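Local coordinates for mandelate racemase / muconate lactonizing enzyme, C-terminal domain protein (Labrenzia alexandrii, PDB 4E5T) that probably catalyses a magnesium-dependent reaction on a carboxylate substrate, such as racemisation or dehydration, as a member of the mandelate racemase/muconate lactonizing enzyme family, at residues M2-I7 and V27-A32; D6-V11 and V381-P386; N150-A155 and S194-K199. All blocks are in the same frame, centred on the assembly; numbering follows the deposited sequence.

Contact 1 (M2-I7 and V27-A32); sequences MRLSDI and VKLVTA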
loop_
_atom_site.group_PDB
_atom_site.type_symbol
_atom_site.label_atom_id
_atom_site.label_comp_id
_atom_site.label_asym_id
_atom_site.label_seq_id
_atom_site.Cartn_x
_atom_site.Cartn_y
_atom_site.Cartn_z
ATOM N N MET A 2 -12.174 -46.827 -20.250
ATOM C CA MET A 2 -13.134 -46.450 -19.209
ATOM C C MET A 2 -13.910 -45.180 -19.566
ATOM O O MET A 2 -13.321 -44.151 -19.883
ATOM C CB MET A 2 -12.443 -46.263 -17.848
ATOM C CG MET A 2 -13.424 -46.355 -16.676
ATOM S SD MET A 2 -12.783 -46.156 -14.988
ATOM C CE MET A 2 -11.374 -47.252 -14.980
ATOM N N ARG A 3 -15.233 -45.252 -19.508
ATOM C CA ARG A 3 -16.058 -44.093 -19.816
ATOM C C ARG A 3 -17.334 -44.020 -18.968
ATOM O O ARG A 3 -18.002 -45.023 -18.741
ATOM C CB ARG A 3 -16.380 -44.039 -21.315
ATOM C CG ARG A 3 -16.447 -45.384 -22.021
ATOM C CD ARG A 3 -17.232 -45.281 -23.336
ATOM N NE ARG A 3 -18.548 -44.676 -23.122
ATOM C CZ ARG A 3 -19.479 -44.528 -24.062
ATOM N NH1 ARG A 3 -19.246 -44.951 -25.301
ATOM N NH2 ARG A 3 -20.644 -43.958 -23.756
ATOM N N LEU A 4 -17.658 -42.828 -18.480
ATOM C CA LEU A 4 -18.896 -42.628 -17.736
ATOM C C LEU A 4 -20.057 -42.765 -18.703
ATOM O O LEU A 4 -20.011 -42.249 -19.840
ATOM C CB LEU A 4 -18.927 -41.247 -17.083
ATOM C CG LEU A 4 -17.778 -41.020 -16.113
ATOM C CD1 LEU A 4 -17.866 -39.657 -15.488
ATOM C CD2 LEU A 4 -17.834 -42.094 -15.052
ATOM N N SER A 5 -21.104 -43.439 -18.242
ATOM C CA SER A 5 -22.171 -43.859 -19.133
ATOM C C SER A 5 -23.535 -43.365 -18.686
ATOM O O SER A 5 -24.367 -42.953 -19.500
ATOM C CB SER A 5 -22.189 -45.384 -19.210
ATOM O OG SER A 5 -22.285 -45.801 -20.548
ATOM N N ASP A 6 -23.754 -43.411 -17.379
ATOM C CA ASP A 6 -25.089 -43.255 -16.836
ATOM C C ASP A 6 -25.060 -42.535 -15.507
ATOM O O ASP A 6 -24.132 -42.692 -14.705
ATOM C CB ASP A 6 -25.758 -44.618 -16.662
ATOM C CG ASP A 6 -26.305 -45.167 -17.961
ATOM O OD1 ASP A 6 -27.149 -44.480 -18.583
ATOM O OD2 ASP A 6 -25.888 -46.281 -18.359
ATOM N N ILE A 7 -26.100 -41.737 -15.296
ATOM C CA ILE A 7 -26.300 -41.028 -14.055
ATOM C C ILE A 7 -27.707 -41.340 -13.532
ATOM O O ILE A 7 -28.664 -41.482 -14.307
ATOM C CB ILE A 7 -26.075 -39.500 -14.228
ATOM C CG1 ILE A 7 -26.268 -38.772 -12.888
ATOM C CG2 ILE A 7 -26.985 -38.925 -15.305
ATOM C CD1 ILE A 7 -25.992 -37.281 -12.938
ATOM N N VAL A 27 -26.002 -38.096 -6.248
ATOM C CA VAL A 27 -25.814 -38.542 -7.622
ATOM C C VAL A 27 -25.186 -39.942 -7.659
ATOM O O VAL A 27 -24.397 -40.311 -6.778
ATOM C CB VAL A 27 -24.963 -37.537 -8.466
ATOM C CG1 VAL A 27 -25.657 -36.207 -8.576
ATOM C CG2 VAL A 27 -23.582 -37.352 -7.882
ATOM N N LYS A 28 -25.547 -40.715 -8.681
ATOM C CA LYS A 28 -24.955 -42.035 -8.932
ATOM C C LYS A 28 -24.341 -42.092 -10.349
ATOM O O LYS A 28 -25.066 -42.051 -11.336
ATOM C CB LYS A 28 -26.038 -43.114 -8.762
ATOM C CG LYS A 28 -25.538 -44.547 -8.710
ATOM C CD LYS A 28 -26.124 -45.347 -9.846
ATOM C CE LYS A 28 -26.409 -46.782 -9.447
ATOM N NZ LYS A 28 -27.760 -47.217 -9.922
ATOM N N LEU A 29 -23.017 -42.170 -10.458
ATOM C CA LEU A 29 -22.369 -42.273 -11.776
ATOM C C LEU A 29 -21.981 -43.704 -12.114
ATOM O O LEU A 29 -21.377 -44.399 -11.302
ATOM C CB LEU A 29 -21.113 -41.409 -11.850
ATOM C CG LEU A 29 -21.222 -39.896 -11.711
ATOM C CD1 LEU A 29 -20.015 -39.272 -12.365
ATOM C CD2 LEU A 29 -22.479 -39.408 -12.365
ATOM N N VAL A 30 -22.319 -44.150 -13.315
ATOM C CA VAL A 30 -21.979 -45.513 -13.706
ATOM C C VAL A 30 -21.153 -45.564 -14.974
ATOM O O VAL A 30 -21.574 -45.057 -16.013
ATOM C CB VAL A 30 -23.223 -46.358 -13.967
ATOM C CG1 VAL A 30 -22.825 -47.816 -14.092
ATOM C CG2 VAL A 30 -24.237 -46.174 -12.857
ATOM N N THR A 31 -19.983 -46.189 -14.885
ATOM C CA THR A 31 -19.181 -46.494 -16.065
ATOM C C THR A 31 -19.799 -47.625 -16.904
ATOM O O THR A 31 -20.653 -48.395 -16.444
ATOM C CB THR A 31 -17.788 -46.957 -15.676
ATOM O OG1 THR A 31 -17.910 -48.094 -14.817
ATOM C CG2 THR A 31 -17.029 -45.865 -14.945
ATOM N N ALA A 32 -19.321 -47.730 -18.133
ATOM C CA ALA A 32 -19.805 -48.696 -19.106
ATOM C C ALA A 32 -19.594 -50.138 -18.661
ATOM O O ALA A 32 -20.283 -51.056 -19.105
ATOM C CB ALA A 32 -19.091 -48.457 -20.412
#
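Leu-4, Asp-6 and Ile-7 pair antiparallel with Thr-31, Val-30 and Leu-29, and the two short strand axes make an angle of 147°. The register slips by one residue at Ser-5 and Asp-6, which both face Val-30. This is a classic beta bulge. Val-30 O therefore accepts two bonds, from Ser-5 N at 2.8 Å and from Asp-6 N at 3.1 Å. The Asp-6 donor lies in the carbonyl plane, whereas the Ser-5 donor is tilted from it by 22°. Val-30 N returns a bond to Asp-6 O at 2.7 Å. Beyond the bulge, Ala-32 N donates to Arg-3 O at 3.1 Å.

Apolar side chains carry most of the packing. Ile-7 and Leu-29 lie side by side and point the same way. With CG1 swung anti to the backbone N (chi1 -179°), Ile-7 runs alongside Leu-29, its CG1 3.9 Å from Leu-29 CD2. The other branch of Leu-29 turns to Leu-4, where the two CD1 atoms meet at 3.8 Å. Leu-4 CD2 rests on the methyl CG2 of Thr-31, whose OG1 bonds to Ile-35 O. On the other face Asp-6 CB touches Val-30 CB at 4.1 Å.

Strands 4-13 and 23-31 form a beta hairpin, and strand 36-41 completes the three-stranded sheet. Phe-59 of helix 48-63 and residues of helix 89-110, among them Leu-98, Ala-101 and Cys-102, pack against Leu-4, Ile-7 and Leu-29.

Contact 2 (D6-V11 and V381-P386); sequences DIETFV and VARANP
Phe-10 and Glu-8 both reach from strand 4-13 to helix 379-383, one through packing and the other through charge. The tight part is the buried pair Phe-10 and Ala-382. Phe-10 CD2 lies 3.9 Å from Ala-382 CB, and Leu-353 and Leu-377 also touch this alanine. Phe-10 CE2 sits over one face of the Arg-383 guanidinium, offset toward the rim.

Segment 381-386 is far along the chain from strand 4-13. Its return to this sheet fits the enolase superfamily, in which C-terminal residues help to build the capping domain.

Toward solvent the contact is a salt bridge. Arg-383 grips Glu-8 side-on with two nitrogens. NH1 donates to OE1 at 2.6 Å, and NE makes a longer bond to OE2 at 3.3 Å. Both oxygens are met on the syn side, but the carboxylate and guanidinium planes are 37° apart. The Glu-8 chain is extended, with CG anti to the backbone N (chi1 -178°), which carries the carboxylate out to the guanidinium edge. Shortened to an alanine here, the side chain would offer no carboxylate, and the guanidinium of Arg-383 would probably be less firmly held at NE and NH1, though Glu-379 also pairs with NH1. Past the ring the packing is looser. Val-11 O approaches Pro-386 CA at 3.9 Å, and Asn-385 turns back to donate from ND2 to Val-381 O.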
loop_
_atom_site.group_PDB
_atom_site.type_symbol
_atom_site.label_atom_id
_atom_site.label_comp_id
_atom_site.label_asym_id
_atom_site.label_seq_id
_atom_site.Cartn_x
_atom_site.Cartn_y
_atom_site.Cartn_z
ATOM N N ASP A 6 -23.754 -43.411 -17.379
ATOM C CA ASP A 6 -25.089 -43.255 -16.836
ATOM C C ASP A 6 -25.060 -42.535 -15.507
ATOM O O ASP A 6 -24.132 -42.692 -14.705
ATOM C CB ASP A 6 -25.758 -44.618 -16.662
ATOM C CG ASP A 6 -26.305 -45.167 -17.961
ATOM O OD1 ASP A 6 -27.149 -44.480 -18.583
ATOM O OD2 ASP A 6 -25.888 -46.281 -18.359
ATOM N N ILE A 7 -26.100 -41.737 -15.296
ATOM C CA ILE A 7 -26.300 -41.028 -14.055
ATOM C C ILE A 7 -27.707 -41.340 -13.532
ATOM O O ILE A 7 -28.664 -41.482 -14.307
ATOM C CB ILE A 7 -26.075 -39.500 -14.228
ATOM C CG1 ILE A 7 -26.268 -38.772 -12.888
ATOM C CG2 ILE A 7 -26.985 -38.925 -15.305
ATOM C CD1 ILE A 7 -25.992 -37.281 -12.938
ATOM N N GLU A 8 -27.812 -41.517 -12.219
ATOM C CA GLU A 8 -29.100 -41.441 -11.557
ATOM C C GLU A 8 -28.965 -40.343 -10.498
ATOM O O GLU A 8 -27.888 -40.156 -9.932
ATOM C CB GLU A 8 -29.531 -42.788 -10.946
ATOM C CG GLU A 8 -30.920 -42.726 -10.294
ATOM C CD GLU A 8 -31.458 -44.065 -9.783
ATOM O OE1 GLU A 8 -30.645 -44.950 -9.410
ATOM O OE2 GLU A 8 -32.709 -44.221 -9.752
ATOM N N THR A 9 -30.036 -39.586 -10.272
ATOM C CA THR A 9 -30.057 -38.603 -9.195
ATOM C C THR A 9 -31.084 -39.022 -8.168
ATOM O O THR A 9 -32.042 -39.733 -8.472
ATOM C CB THR A 9 -30.378 -37.155 -9.676
ATOM O OG1 THR A 9 -31.583 -37.144 -10.457
ATOM C CG2 THR A 9 -29.233 -36.580 -10.491
ATOM N N PHE A 10 -30.857 -38.579 -6.941
ATOM C CA PHE A 10 -31.734 -38.882 -5.827
ATOM C C PHE A 10 -31.952 -37.594 -5.053
ATOM O O PHE A 10 -31.002 -36.908 -4.677
ATOM C CB PHE A 10 -31.088 -39.906 -4.896
ATOM C CG PHE A 10 -30.593 -41.149 -5.591
ATOM C CD1 PHE A 10 -29.443 -41.119 -6.378
ATOM C CD2 PHE A 10 -31.258 -42.353 -5.428
ATOM C CE1 PHE A 10 -28.989 -42.249 -7.008
ATOM C CE2 PHE A 10 -30.798 -43.495 -6.051
ATOM C CZ PHE A 10 -29.668 -43.445 -6.840
ATOM N N VAL A 11 -33.210 -37.251 -4.844
ATOM C CA VAL A 11 -33.556 -36.176 -3.961
ATOM C C VAL A 11 -34.181 -36.847 -2.760
ATOM O O VAL A 11 -35.209 -37.501 -2.881
ATOM C CB VAL A 11 -34.537 -35.232 -4.637
ATOM C CG1 VAL A 11 -34.863 -34.039 -3.724
ATOM C CG2 VAL A 11 -33.967 -34.778 -5.999
ATOM N N VAL A 381 -32.598 -47.304 0.437
ATOM C CA VAL A 381 -32.967 -46.360 1.483
ATOM C C VAL A 381 -33.158 -44.970 0.896
ATOM O O VAL A 381 -34.074 -44.250 1.288
ATOM C CB VAL A 381 -31.940 -46.338 2.628
ATOM C CG1 VAL A 381 -32.135 -45.121 3.507
ATOM C CG2 VAL A 381 -32.079 -47.594 3.440
ATOM N N ALA A 382 -32.318 -44.614 -0.072
ATOM C CA ALA A 382 -32.423 -43.307 -0.723
ATOM C C ALA A 382 -33.694 -43.155 -1.553
ATOM O O ALA A 382 -34.318 -42.113 -1.498
ATOM C CB ALA A 382 -31.194 -43.000 -1.558
ATOM N N ARG A 383 -34.085 -44.176 -2.314
ATOM C CA ARG A 383 -35.303 -44.063 -3.127
ATOM C C ARG A 383 -36.564 -44.117 -2.279
ATOM O O ARG A 383 -37.619 -43.613 -2.677
ATOM C CB ARG A 383 -35.394 -45.160 -4.189
ATOM C CG ARG A 383 -34.226 -45.247 -5.114
ATOM C CD ARG A 383 -34.520 -46.139 -6.305
ATOM N NE ARG A 383 -33.363 -46.159 -7.190
ATOM C CZ ARG A 383 -32.344 -46.998 -7.063
ATOM N NH1 ARG A 383 -31.320 -46.918 -7.908
ATOM N NH2 ARG A 383 -32.354 -47.916 -6.093
ATOM N N ALA A 384 -36.457 -44.745 -1.115
ATOM C CA ALA A 384 -37.623 -45.010 -0.292
ATOM C C ALA A 384 -38.011 -43.760 0.473
ATOM O O ALA A 384 -39.049 -43.727 1.117
ATOM C CB ALA A 384 -37.340 -46.148 0.658
ATOM N N ASN A 385 -37.168 -42.733 0.393
ATOM C CA ASN A 385 -37.361 -41.491 1.135
ATOM C C ASN A 385 -37.392 -40.237 0.266
ATOM O O ASN A 385 -36.502 -39.388 0.381
ATOM C CB ASN A 385 -36.245 -41.324 2.160
ATOM C CG ASN A 385 -36.346 -42.306 3.294
ATOM O OD1 ASN A 385 -36.850 -41.973 4.362
ATOM N ND2 ASN A 385 -35.872 -43.530 3.069
ATOM N N PRO A 386 -38.436 -40.092 -0.573
ATOM C CA PRO A 386 -38.558 -38.939 -1.469
ATOM C C PRO A 386 -38.684 -37.628 -0.679
ATOM O O PRO A 386 -39.040 -37.643 0.500
ATOM C CB PRO A 386 -39.871 -39.225 -2.192
ATOM C CG PRO A 386 -40.674 -39.903 -1.167
ATOM C CD PRO A 386 -39.705 -40.831 -0.490
#

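Contact 3 (N150-A155 and S194-K199); sequences NDADMA and SEAFCK
Phe-197 is the main side chain of the contact, lying against Ala-152, Ala-155 and the backbone that leads into helix 152-165. Its CB leaves helix 188-205 with chi1 at -95°, and this turns the ring across to the other segment. CG comes first, at 4.2 Å from Ala-152 CA. On one side of the ring, CD1 lies 3.6 Å from Ala-152 CB, and CE1 beyond it approaches the backbone N of Ala-152. On the other side, CD2 and then CE2 reach the methyl of Ala-155, with CE2 3.6 Å from its CB. The tip, CZ, ends 3.8 Å from Asn-150 C, which lies at the ring edge and near its plane.

Helices 152-165 and 188-205 are successive outer helices of the beta/alpha barrel. Strand 169-172 lies between them in the chain, and strand 210-213 follows. The contact joins the start of the first helix to the middle of the second.

Small residues let the backbones come close here: the CA atoms of Ala-152 and Phe-197 are 4.4 Å apart. Ala-152 CB also touches Ala-196 CB at 4.0 Å. The start of helix 152-165 is fixed by its N-cap, Asp-151, whose OD1 accepts from Met-154 N at 2.7 Å. That bond is nearly straight, with an angle of 161° at the hydrogen. Pro-174 adds to the packing round Phe-197, and Asp-153 OD1 bonds to Gln-200 NE2.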
loop_
_atom_site.group_PDB
_atom_site.type_symbol
_atom_site.label_atom_id
_atom_site.label_comp_id
_atom_site.label_asym_id
_atom_site.label_seq_id
_atom_site.Cartn_x
_atom_site.Cartn_y
_atom_site.Cartn_z
ATOM N N ASN A 150 -31.388 -20.459 22.601
ATOM C CA ASN A 150 -31.724 -19.118 23.085
ATOM C C ASN A 150 -31.399 -18.848 24.544
ATOM O O ASN A 150 -31.422 -17.704 24.980
ATOM C CB ASN A 150 -33.206 -18.799 22.843
ATOM C CG ASN A 150 -34.140 -19.744 23.575
ATOM O OD1 ASN A 150 -33.768 -20.377 24.558
ATOM N ND2 ASN A 150 -35.364 -19.851 23.085
ATOM N N ASP A 151 -31.136 -19.904 25.303
ATOM C CA ASP A 151 -30.850 -19.764 26.727
ATOM C C ASP A 151 -29.468 -20.306 27.067
ATOM O O ASP A 151 -29.239 -21.508 26.978
ATOM C CB ASP A 151 -31.917 -20.479 27.566
ATOM C CG ASP A 151 -31.540 -20.564 29.028
ATOM O OD1 ASP A 151 -30.784 -21.490 29.390
ATOM O OD2 ASP A 151 -31.986 -19.702 29.814
ATOM N N ALA A 152 -28.562 -19.418 27.473
ATOM C CA ALA A 152 -27.176 -19.790 27.770
ATOM C C ALA A 152 -27.015 -21.028 28.668
ATOM O O ALA A 152 -26.189 -21.902 28.389
ATOM C CB ALA A 152 -26.419 -18.607 28.352
ATOM N N ASP A 153 -27.802 -21.116 29.735
ATOM C CA ASP A 153 -27.627 -22.224 30.661
ATOM C C ASP A 153 -27.998 -23.561 30.018
ATOM O O ASP A 153 -27.283 -24.545 30.185
ATOM C CB ASP A 153 -28.365 -21.978 31.977
ATOM C CG ASP A 153 -27.776 -20.811 32.770
ATOM O OD1 ASP A 153 -26.579 -20.512 32.573
ATOM O OD2 ASP A 153 -28.496 -20.197 33.590
ATOM N N MET A 154 -29.079 -23.592 29.246
ATOM C CA MET A 154 -29.479 -24.832 28.579
ATOM C C MET A 154 -28.490 -25.269 27.497
ATOM O O MET A 154 -28.375 -26.458 27.179
ATOM C CB MET A 154 -30.886 -24.709 27.993
ATOM C CG MET A 154 -32.009 -24.938 28.996
ATOM S SD MET A 154 -33.569 -24.712 28.152
ATOM C CE MET A 154 -33.791 -26.337 27.449
ATOM N N ALA A 155 -27.780 -24.303 26.928
ATOM C CA ALA A 155 -26.770 -24.610 25.932
ATOM C C ALA A 155 -25.560 -25.179 26.639
ATOM O O ALA A 155 -24.871 -26.051 26.115
ATOM C CB ALA A 155 -26.397 -23.369 25.159
ATOM N N SER A 194 -24.921 -13.506 23.445
ATOM C CA SER A 194 -23.711 -14.088 22.879
ATOM C C SER A 194 -22.634 -14.322 23.925
ATOM O O SER A 194 -22.152 -15.438 24.077
ATOM C CB SER A 194 -23.176 -13.213 21.749
ATOM O OG SER A 194 -23.888 -13.465 20.549
ATOM N N GLU A 195 -22.278 -13.286 24.670
ATOM C CA GLU A 195 -21.275 -13.442 25.706
ATOM C C GLU A 195 -21.775 -14.323 26.857
ATOM O O GLU A 195 -20.990 -15.009 27.521
ATOM C CB GLU A 195 -20.825 -12.084 26.220
ATOM C CG GLU A 195 -19.880 -12.146 27.402
ATOM C CD GLU A 195 -19.441 -10.773 27.816
ATOM O OE1 GLU A 195 -19.995 -9.788 27.284
ATOM O OE2 GLU A 195 -18.539 -10.670 28.663
ATOM N N ALA A 196 -23.081 -14.312 27.093
ATOM C CA ALA A 196 -23.639 -15.185 28.115
ATOM C C ALA A 196 -23.437 -16.645 27.708
ATOM O O ALA A 196 -23.054 -17.485 28.535
ATOM C CB ALA A 196 -25.099 -14.883 28.343
ATOM N N PHE A 197 -23.677 -16.936 26.428
ATOM C CA PHE A 197 -23.461 -18.275 25.899
ATOM C C PHE A 197 -21.999 -18.658 26.075
ATOM O O PHE A 197 -21.683 -19.737 26.578
ATOM C CB PHE A 197 -23.847 -18.351 24.425
ATOM C CG PHE A 197 -25.250 -18.854 24.177
ATOM C CD1 PHE A 197 -26.340 -18.226 24.744
ATOM C CD2 PHE A 197 -25.475 -19.938 23.343
ATOM C CE1 PHE A 197 -27.627 -18.676 24.500
ATOM C CE2 PHE A 197 -26.759 -20.390 23.100
ATOM C CZ PHE A 197 -27.837 -19.753 23.683
ATOM N N CYS A 198 -21.103 -17.759 25.690
ATOM C CA CYS A 198 -19.683 -18.040 25.837
ATOM C C CYS A 198 -19.258 -18.273 27.284
ATOM O O CYS A 198 -18.570 -19.246 27.572
ATOM C CB CYS A 198 -18.842 -16.944 25.193
ATOM S SG CYS A 198 -18.867 -17.015 23.389
ATOM N N LYS A 199 -19.685 -17.394 28.187
ATOM C CA LYS A 199 -19.300 -17.483 29.599
ATOM C C LYS A 199 -19.739 -18.792 30.265
ATOM O O LYS A 199 -18.925 -19.474 30.893
ATOM C CB LYS A 199 -19.835 -16.278 30.383
ATOM C CG LYS A 199 -19.304 -16.166 31.810
ATOM C CD LYS A 199 -19.848 -14.930 32.541
ATOM C CE LYS A 199 -21.388 -14.888 32.588
ATOM N NZ LYS A 199 -22.004 -15.784 33.611
#

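Contacts 1 and 2 are neighbours, with centres 15 Å apart. Both use strand 4-13 and share Asp-6 and Ile-7. Lys-28 of contact 1 connects them: its N probably bonds to Glu-8 O, and its CB packs on Phe-10 CE1. Contact 1 pairs strands 4-13 and 23-31 within the N-terminal sheet, and contact 2 joins that sheet to residues 381-386. Contact 3 lies on the opposite side of the chain's centre from contact 1, about 49 Å away, and about 40 Å from contact 2, centre to centre. It follows contact 1 in the chain and falls between the two segments of contact 2. The chain thus builds the sheet, forms the barrel, and comes back to the sheet.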